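Local coordinates for putative protein (Aquifex aeolicus, PDB 1T6T) that is of unknown function but carries a Toprim domain related to that of RNase M5, and so probably acts on nucleic acid with the aid of divalent metal, at residues E21-V26 with I40-D45; F69-H74 with N96-L101. One frame throughout, in Å; residues are numbered along the deposited sequence.

From the N terminus the chain passes through helix 8-18 into strand 23-26, crosses over by helix 29-36 and returns as strand 43-45 beside the first. Interaction 1 closes that loop. Helix 51-58 and strand 64-67 follow, and only then does interaction 2 open at 69-74; its loop takes in most of helix 73-88 and strand 92-94 before closing at helix 96-101. The two contacts are in series, neither nested nor crossed. They meet in space at F69, whose ring atom CE1 lies 3.5 Å from V26 C. Interaction 1 pairs two sheet strands, while interaction 2 ties the acidic turn after strand 64-67 to the helix following the last strand.

Interaction 1 of 2, residues E21-V26 with I40-D45; sequences EAVILV and IKNVID
Parallel strand pairing joins 23-26 to 43-45, the two strands of a beta-alpha-beta unit in the Toprim sheet, and their axes run at 25° to each other. I24 uses both of its backbone polar groups to straddle V43: its N donates to N42 O at 3.0 Å, and its O accepts from I44 N at 2.8 Å. V26 N then donates to I44 O at 3.0 Å, completing the alternation expected of parallel strands.

Beta-branched and aliphatic residues suit both faces of such a buried sheet. On one face, V26 CG2 rests 3.7 Å from V43 CG1, the two side chains meeting at about a right angle. Further back, I24 reaches beyond the start of strand 43-45, where its CD1 presses on I40 CG2 at 3.5 Å, tighter than ordinary carbon contact. On the other face, L25 and I44 lie alongside each other, with CD2 of L25 3.7 Å from CB of I44, while V23 CG1 meets the I44 CG1 branch.

N42 shapes the entry to the second strand as the centre of an inverse gamma turn. With its CG anti to the backbone N (chi1 -170°), the amide swings across V23, OD1 lying 3.6 Å from V23 CG2, and ND2 is held by S19 O.

Helix 51-58 packs over V23, L25 and I44, whereas helix 8-18 lies against I24 and I40. Strand 64-67 pairs with the far edge of 23-26, and 43-45 is the outermost strand on its side of the sheet within this chain.

Interaction 2 of 2, residues F69-H74 with N96-L101; sequences FDLDTH and NFRNFL
R98 NH2 is gripped by two acceptors: D70 O, 2.9 Å away, and the carboxylate of E76 on helix 73-88, which forms a salt bridge with it. The neighbouring R98 NE donates to F69 O at 2.8 Å. Two donors of one guanidinium thus hold two successive backbone carbonyls, both lying close to the guanidinium plane, which fixes the rotation of the group. The carbonyl side of the fit is less regular: NE stands 44° above the plane of the F69 carbonyl. Arginine suits the place because its long chain carries a flat group with several N-H donors in one plane; with CG anti to the backbone N (chi1 -179°) and the chain extended as far as NE, it spans from the helix to the turn.

L71 closes over one face of the guanidinium, its CD2 3.6 Å from R98 CZ and above the centre of the group. Its other methyl, CD1, reaches L101 CB at 4.1 Å, so the forked leucine packs on residues almost one helical turn apart.

The segment F69-H74 contains the Asp-X-Asp sequence, D70 and D72, that follows the third strand of Toprim domains and in relatives takes part in binding divalent metal. Here D70 is tied to H108 and I109, and D72 is the N-cap of helix 73-88, its OD1 accepting from G75 N. R98 grips the backbone of this turn and leaves both acidic side chains to other partners. A methionine in place of R98 would probably leave the F69 and D70 carbonyls and the E76 carboxylate without these donors, and the turn freer to shift. F69 directs its ring away from R98, onto I78, N79 and M82 of helix 73-88.

Interaction 1 of 2, residues E21-V26 with I40-D45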
ATOM      1  N   GLU B  21     -11.948  22.125  -3.312  1.00 15.57           N
ATOM      2  CA  GLU B  21     -11.623  22.766  -2.039  1.00 18.29           C
ATOM      3  C   GLU B  21     -10.722  21.914  -1.145  1.00 16.61           C
ATOM      4  O   GLU B  21     -10.159  22.407  -0.168  1.00 19.40           O
ATOM      5  CB  GLU B  21     -12.910  23.077  -1.271  1.00 21.44           C
ATOM      6  CG  GLU B  21     -13.967  23.819  -2.071  1.00 30.87           C
ATOM      7  CD  GLU B  21     -13.523  25.206  -2.489  1.00 36.62           C
ATOM      8  OE1 GLU B  21     -13.143  26.003  -1.602  1.00 39.55           O
ATOM      9  OE2 GLU B  21     -13.562  25.500  -3.704  1.00 40.83           O
ATOM     10  N   ALA B  22     -10.599  20.633  -1.468  1.00 14.88           N
ATOM     11  CA  ALA B  22      -9.777  19.727  -0.673  1.00 14.35           C
ATOM     12  C   ALA B  22      -9.134  18.659  -1.549  1.00 13.40           C
ATOM     13  O   ALA B  22      -9.683  18.286  -2.583  1.00 14.60           O
ATOM     14  CB  ALA B  22     -10.627  19.069   0.406  1.00 14.74           C
ATOM     15  N   VAL B  23      -7.974  18.171  -1.125  1.00 12.59           N
ATOM     16  CA  VAL B  23      -7.263  17.139  -1.864  1.00 13.24           C
ATOM     17  C   VAL B  23      -7.735  15.767  -1.403  1.00 12.41           C
ATOM     18  O   VAL B  23      -7.989  15.546  -0.219  1.00 13.74           O
ATOM     19  CB  VAL B  23      -5.735  17.224  -1.641  1.00 15.37           C
ATOM     20  CG1 VAL B  23      -5.029  16.146  -2.455  1.00 14.64           C
ATOM     21  CG2 VAL B  23      -5.226  18.586  -2.049  1.00 17.03           C
ATOM     22  N   ILE B  24      -7.857  14.850  -2.351  1.00 10.32           N
ATOM     23  CA  ILE B  24      -8.286  13.492  -2.055  1.00 10.04           C
ATOM     24  C   ILE B  24      -7.054  12.601  -1.975  1.00 10.56           C
ATOM     25  O   ILE B  24      -6.166  12.684  -2.829  1.00 10.74           O
ATOM     26  CB  ILE B  24      -9.209  12.955  -3.174  1.00  9.41           C
ATOM     27  CG1 ILE B  24     -10.503  13.773  -3.207  1.00 11.03           C
ATOM     28  CG2 ILE B  24      -9.474  11.461  -2.964  1.00 12.78           C
ATOM     29  CD1 ILE B  24     -11.352  13.546  -4.445  1.00 12.99           C
ATOM     30  N   LEU B  25      -7.005  11.754  -0.953  1.00 10.83           N
ATOM     31  CA  LEU B  25      -5.886  10.831  -0.787  1.00 11.40           C
ATOM     32  C   LEU B  25      -6.368   9.398  -0.970  1.00 10.41           C
ATOM     33  O   LEU B  25      -7.348   8.977  -0.349  1.00 11.42           O
ATOM     34  CB  LEU B  25      -5.259  10.968   0.604  1.00 13.32           C
ATOM     35  CG  LEU B  25      -4.695  12.324   1.029  1.00 18.15           C
ATOM     36  CD1 LEU B  25      -3.931  12.150   2.342  1.00 21.46           C
ATOM     37  CD2 LEU B  25      -3.769  12.876  -0.042  1.00 21.48           C
ATOM     38  N   VAL B  26      -5.686   8.660  -1.839  1.00  9.82           N
ATOM     39  CA  VAL B  26      -6.019   7.263  -2.085  1.00  9.60           C
ATOM     40  C   VAL B  26      -4.733   6.467  -1.975  1.00 10.33           C
ATOM     41  O   VAL B  26      -3.646   7.033  -1.892  1.00 11.00           O
ATOM     42  CB  VAL B  26      -6.656   7.033  -3.493  1.00 10.21           C
ATOM     43  CG1 VAL B  26      -7.966   7.807  -3.607  1.00 10.27           C
ATOM     44  CG2 VAL B  26      -5.682   7.439  -4.595  1.00  9.60           C
ATOM     45  N   ILE B  40     -12.358  13.720 -11.644  1.00 15.86           N
ATOM     46  CA  ILE B  40     -11.896  14.081 -10.310  1.00 14.20           C
ATOM     47  C   ILE B  40     -10.383  13.910 -10.402  1.00 14.28           C
ATOM     48  O   ILE B  40      -9.868  12.790 -10.403  1.00 14.47           O
ATOM     49  CB  ILE B  40     -12.501  13.159  -9.232  1.00 13.40           C
ATOM     50  CG1 ILE B  40     -14.025  13.354  -9.198  1.00 12.61           C
ATOM     51  CG2 ILE B  40     -11.904  13.492  -7.864  1.00 12.37           C
ATOM     52  CD1 ILE B  40     -14.755  12.447  -8.224  1.00 13.20           C
ATOM     53  N   LYS B  41      -9.683  15.037 -10.490  1.00 13.60           N
ATOM     54  CA  LYS B  41      -8.236  15.056 -10.665  1.00 14.29           C
ATOM     55  C   LYS B  41      -7.357  15.438  -9.472  1.00 12.72           C
ATOM     56  O   LYS B  41      -6.184  15.074  -9.437  1.00 13.08           O
ATOM     57  CB  LYS B  41      -7.902  15.990 -11.830  1.00 16.69           C
ATOM     58  CG  LYS B  41      -8.645  15.667 -13.124  1.00 21.98           C
ATOM     59  CD  LYS B  41      -8.169  14.356 -13.721  1.00 27.01           C
ATOM     60  CE  LYS B  41      -6.698  14.437 -14.116  1.00 30.53           C
ATOM     61  NZ  LYS B  41      -6.190  13.163 -14.702  1.00 31.24           N
ATOM     62  N   ASN B  42      -7.910  16.172  -8.512  1.00 11.83           N
ATOM     63  CA  ASN B  42      -7.137  16.610  -7.352  1.00 10.76           C
ATOM     64  C   ASN B  42      -6.986  15.441  -6.388  1.00 11.64           C
ATOM     65  O   ASN B  42      -7.566  15.424  -5.303  1.00 10.27           O
ATOM     66  CB  ASN B  42      -7.844  17.800  -6.687  1.00 12.16           C
ATOM     67  CG  ASN B  42      -6.989  18.478  -5.632  1.00 11.81           C
ATOM     68  OD1 ASN B  42      -5.764  18.339  -5.620  1.00 11.75           O
ATOM     69  ND2 ASN B  42      -7.633  19.233  -4.748  1.00 11.73           N
ATOM     70  N   VAL B  43      -6.170  14.474  -6.801  1.00 12.17           N
ATOM     71  CA  VAL B  43      -5.956  13.251  -6.038  1.00 11.02           C
ATOM     72  C   VAL B  43      -4.479  12.907  -5.905  1.00 10.50           C
ATOM     73  O   VAL B  43      -3.705  13.088  -6.843  1.00 10.61           O
ATOM     74  CB  VAL B  43      -6.657  12.056  -6.739  1.00 11.65           C
ATOM     75  CG1 VAL B  43      -6.497  10.785  -5.907  1.00 10.76           C
ATOM     76  CG2 VAL B  43      -8.128  12.367  -6.962  1.00 12.74           C
ATOM     77  N   ILE B  44      -4.093  12.423  -4.732  1.00  9.55           N
ATOM     78  CA  ILE B  44      -2.716  12.005  -4.496  1.00 10.81           C
ATOM     79  C   ILE B  44      -2.749  10.534  -4.116  1.00 11.27           C
ATOM     80  O   ILE B  44      -3.524  10.135  -3.244  1.00 12.77           O
ATOM     81  CB  ILE B  44      -2.050  12.772  -3.326  1.00 11.17           C
ATOM     82  CG1 ILE B  44      -1.870  14.246  -3.693  1.00 12.07           C
ATOM     83  CG2 ILE B  44      -0.688  12.138  -2.995  1.00 12.74           C
ATOM     84  CD1 ILE B  44      -1.269  15.072  -2.573  1.00 14.24           C
ATOM     85  N   ASP B  45      -1.930   9.731  -4.782  1.00 11.42           N
ATOM     86  CA  ASP B  45      -1.857   8.307  -4.459  1.00 12.79           C
ATOM     87  C   ASP B  45      -0.656   8.104  -3.539  1.00 12.91           C
ATOM     88  O   ASP B  45       0.445   8.580  -3.822  1.00 13.57           O
ATOM     89  CB  ASP B  45      -1.755   7.459  -5.739  1.00 13.88           C
ATOM     90  CG  ASP B  45      -0.634   7.900  -6.668  1.00 19.35           C
ATOM     91  OD1 ASP B  45      -0.382   9.116  -6.799  1.00 22.16           O
ATOM     92  OD2 ASP B  45      -0.017   7.015  -7.294  1.00 20.26           O
TER

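Interaction 2 of 2, residues F69-H74 with N96-L101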
ATOM      1  N   PHE B  69      -9.414   5.809   1.438  1.00 15.58           N
ATOM      2  CA  PHE B  69      -8.741   4.523   1.369  1.00 16.32           C
ATOM      3  C   PHE B  69      -9.794   3.425   1.357  1.00 16.73           C
ATOM      4  O   PHE B  69     -10.927   3.637   1.796  1.00 15.61           O
ATOM      5  CB  PHE B  69      -7.799   4.378   2.558  1.00 16.18           C
ATOM      6  CG  PHE B  69      -6.700   5.388   2.555  1.00 16.34           C
ATOM      7  CD1 PHE B  69      -5.671   5.305   1.621  1.00 15.73           C
ATOM      8  CD2 PHE B  69      -6.722   6.461   3.437  1.00 15.76           C
ATOM      9  CE1 PHE B  69      -4.683   6.282   1.564  1.00 18.05           C
ATOM     10  CE2 PHE B  69      -5.736   7.443   3.388  1.00 17.52           C
ATOM     11  CZ  PHE B  69      -4.716   7.355   2.451  1.00 16.92           C
ATOM     12  N   ASP B  70      -9.430   2.258   0.836  1.00 16.01           N
ATOM     13  CA  ASP B  70     -10.369   1.148   0.762  1.00 17.10           C
ATOM     14  C   ASP B  70     -10.933   0.796   2.130  1.00 16.91           C
ATOM     15  O   ASP B  70     -10.344   1.120   3.157  1.00 17.19           O
ATOM     16  CB  ASP B  70      -9.705  -0.074   0.128  1.00 18.72           C
ATOM     17  CG  ASP B  70      -9.237   0.195  -1.294  1.00 20.84           C
ATOM     18  OD1 ASP B  70      -9.777   1.121  -1.934  1.00 23.57           O
ATOM     19  OD2 ASP B  70      -8.340  -0.525  -1.774  1.00 28.81           O
ATOM     20  N   LEU B  71     -12.084   0.133   2.127  1.00 16.95           N
ATOM     21  CA  LEU B  71     -12.760  -0.236   3.359  1.00 18.83           C
ATOM     22  C   LEU B  71     -12.366  -1.597   3.916  1.00 21.30           C
ATOM     23  O   LEU B  71     -13.076  -2.152   4.746  1.00 25.04           O
ATOM     24  CB  LEU B  71     -14.278  -0.178   3.156  1.00 18.99           C
ATOM     25  CG  LEU B  71     -14.846   1.218   2.874  1.00 21.04           C
ATOM     26  CD1 LEU B  71     -16.339   1.131   2.629  1.00 22.92           C
ATOM     27  CD2 LEU B  71     -14.559   2.133   4.052  1.00 22.18           C
ATOM     28  N   ASP B  72     -11.239  -2.131   3.464  1.00 22.27           N
ATOM     29  CA  ASP B  72     -10.773  -3.417   3.965  1.00 25.21           C
ATOM     30  C   ASP B  72      -9.766  -3.155   5.086  1.00 25.36           C
ATOM     31  O   ASP B  72      -9.470  -2.002   5.401  1.00 23.27           O
ATOM     32  CB  ASP B  72     -10.148  -4.238   2.828  1.00 26.66           C
ATOM     33  CG  ASP B  72      -8.915  -3.591   2.237  1.00 28.99           C
ATOM     34  OD1 ASP B  72      -8.745  -2.363   2.377  1.00 28.44           O
ATOM     35  OD2 ASP B  72      -8.112  -4.319   1.615  1.00 34.41           O
ATOM     36  N   THR B  73      -9.251  -4.215   5.699  1.00 25.41           N
ATOM     37  CA  THR B  73      -8.298  -4.061   6.794  1.00 25.22           C
ATOM     38  C   THR B  73      -7.090  -3.216   6.410  1.00 22.27           C
ATOM     39  O   THR B  73      -6.671  -2.338   7.164  1.00 22.27           O
ATOM     40  CB  THR B  73      -7.796  -5.427   7.291  1.00 27.36           C
ATOM     41  OG1 THR B  73      -8.912  -6.215   7.712  1.00 29.76           O
ATOM     42  CG2 THR B  73      -6.838  -5.250   8.463  1.00 28.90           C
ATOM     43  N   HIS B  74      -6.531  -3.495   5.240  1.00 21.00           N
ATOM     44  CA  HIS B  74      -5.367  -2.772   4.747  1.00 21.75           C
ATOM     45  C   HIS B  74      -5.668  -1.277   4.620  1.00 20.45           C
ATOM     46  O   HIS B  74      -4.866  -0.436   5.024  1.00 19.02           O
ATOM     47  CB  HIS B  74      -4.945  -3.360   3.395  1.00 24.45           C
ATOM     48  CG  HIS B  74      -3.749  -2.697   2.785  1.00 28.04           C
ATOM     49  ND1 HIS B  74      -3.844  -1.581   1.983  1.00 28.98           N
ATOM     50  CD2 HIS B  74      -2.431  -3.001   2.855  1.00 29.66           C
ATOM     51  CE1 HIS B  74      -2.635  -1.226   1.583  1.00 31.47           C
ATOM     52  NE2 HIS B  74      -1.760  -2.071   2.098  1.00 30.40           N
ATOM     53  N   ASN B  96     -16.031  11.995   5.852  1.00 16.08           N
ATOM     54  CA  ASN B  96     -17.433  11.863   5.474  1.00 17.56           C
ATOM     55  C   ASN B  96     -17.682  11.077   4.194  1.00 15.98           C
ATOM     56  O   ASN B  96     -18.614  10.286   4.130  1.00 16.72           O
ATOM     57  CB  ASN B  96     -18.093  13.239   5.355  1.00 21.43           C
ATOM     58  CG  ASN B  96     -18.118  13.987   6.673  1.00 25.11           C
ATOM     59  OD1 ASN B  96     -18.365  13.402   7.726  1.00 27.28           O
ATOM     60  ND2 ASN B  96     -17.873  15.288   6.620  1.00 27.42           N
ATOM     61  N   PHE B  97     -16.864  11.291   3.172  1.00 14.75           N
ATOM     62  CA  PHE B  97     -17.065  10.581   1.916  1.00 13.10           C
ATOM     63  C   PHE B  97     -16.794   9.095   2.052  1.00 13.19           C
ATOM     64  O   PHE B  97     -17.554   8.266   1.544  1.00 14.21           O
ATOM     65  CB  PHE B  97     -16.191  11.195   0.821  1.00 13.83           C
ATOM     66  CG  PHE B  97     -16.714  12.504   0.312  1.00 12.25           C
ATOM     67  CD1 PHE B  97     -17.749  12.539  -0.618  1.00 16.15           C
ATOM     68  CD2 PHE B  97     -16.200  13.704   0.791  1.00 14.31           C
ATOM     69  CE1 PHE B  97     -18.268  13.757  -1.065  1.00 16.16           C
ATOM     70  CE2 PHE B  97     -16.711  14.926   0.352  1.00 15.33           C
ATOM     71  CZ  PHE B  97     -17.747  14.949  -0.578  1.00 17.18           C
ATOM     72  N   ARG B  98     -15.712   8.758   2.741  1.00 12.45           N
ATOM     73  CA  ARG B  98     -15.363   7.364   2.946  1.00 13.17           C
ATOM     74  C   ARG B  98     -16.414   6.691   3.828  1.00 13.90           C
ATOM     75  O   ARG B  98     -16.850   5.578   3.545  1.00 13.29           O
ATOM     76  CB  ARG B  98     -13.983   7.256   3.604  1.00 11.71           C
ATOM     77  CG  ARG B  98     -13.517   5.822   3.826  1.00 10.61           C
ATOM     78  CD  ARG B  98     -12.050   5.784   4.234  1.00 14.25           C
ATOM     79  NE  ARG B  98     -11.546   4.420   4.394  1.00 15.10           N
ATOM     80  CZ  ARG B  98     -11.626   3.714   5.516  1.00 17.56           C
ATOM     81  NH1 ARG B  98     -12.192   4.239   6.593  1.00 17.30           N
ATOM     82  NH2 ARG B  98     -11.131   2.484   5.564  1.00 17.23           N
ATOM     83  N   ASN B  99     -16.822   7.368   4.896  1.00 15.89           N
ATOM     84  CA  ASN B  99     -17.816   6.793   5.795  1.00 17.26           C
ATOM     85  C   ASN B  99     -19.152   6.554   5.114  1.00 17.34           C
ATOM     86  O   ASN B  99     -19.875   5.624   5.470  1.00 18.20           O
ATOM     87  CB  ASN B  99     -18.019   7.676   7.029  1.00 18.19           C
ATOM     88  CG  ASN B  99     -16.837   7.636   7.972  1.00 18.40           C
ATOM     89  OD1 ASN B  99     -16.045   6.689   7.955  1.00 18.56           O
ATOM     90  ND2 ASN B  99     -16.717   8.656   8.812  1.00 19.80           N
ATOM     91  N   PHE B 100     -19.484   7.389   4.137  1.00 17.57           N
ATOM     92  CA  PHE B 100     -20.745   7.233   3.426  1.00 19.72           C
ATOM     93  C   PHE B 100     -20.775   5.917   2.644  1.00 19.46           C
ATOM     94  O   PHE B 100     -21.812   5.258   2.563  1.00 19.94           O
ATOM     95  CB  PHE B 100     -20.968   8.404   2.470  1.00 22.42           C
ATOM     96  CG  PHE B 100     -22.418   8.710   2.228  1.00 28.03           C
ATOM     97  CD1 PHE B 100     -23.149   9.445   3.157  1.00 30.32           C
ATOM     98  CD2 PHE B 100     -23.066   8.231   1.093  1.00 29.74           C
ATOM     99  CE1 PHE B 100     -24.509   9.699   2.959  1.00 32.06           C
ATOM    100  CE2 PHE B 100     -24.423   8.479   0.887  1.00 30.64           C
ATOM    101  CZ  PHE B 100     -25.145   9.214   1.823  1.00 31.19           C
ATOM    102  N   LEU B 101     -19.633   5.533   2.082  1.00 16.84           N
ATOM    103  CA  LEU B 101     -19.544   4.300   1.307  1.00 17.40           C
ATOM    104  C   LEU B 101     -19.778   3.048   2.148  1.00 18.80           C
ATOM    105  O   LEU B 101     -20.102   1.985   1.612  1.00 18.44           O
ATOM    106  CB  LEU B 101     -18.174   4.197   0.622  1.00 17.21           C
ATOM    107  CG  LEU B 101     -17.813   5.265  -0.417  1.00 17.49           C
ATOM    108  CD1 LEU B 101     -16.415   4.992  -0.966  1.00 15.71           C
ATOM    109  CD2 LEU B 101     -18.836   5.261  -1.540  1.00 17.09           C
TER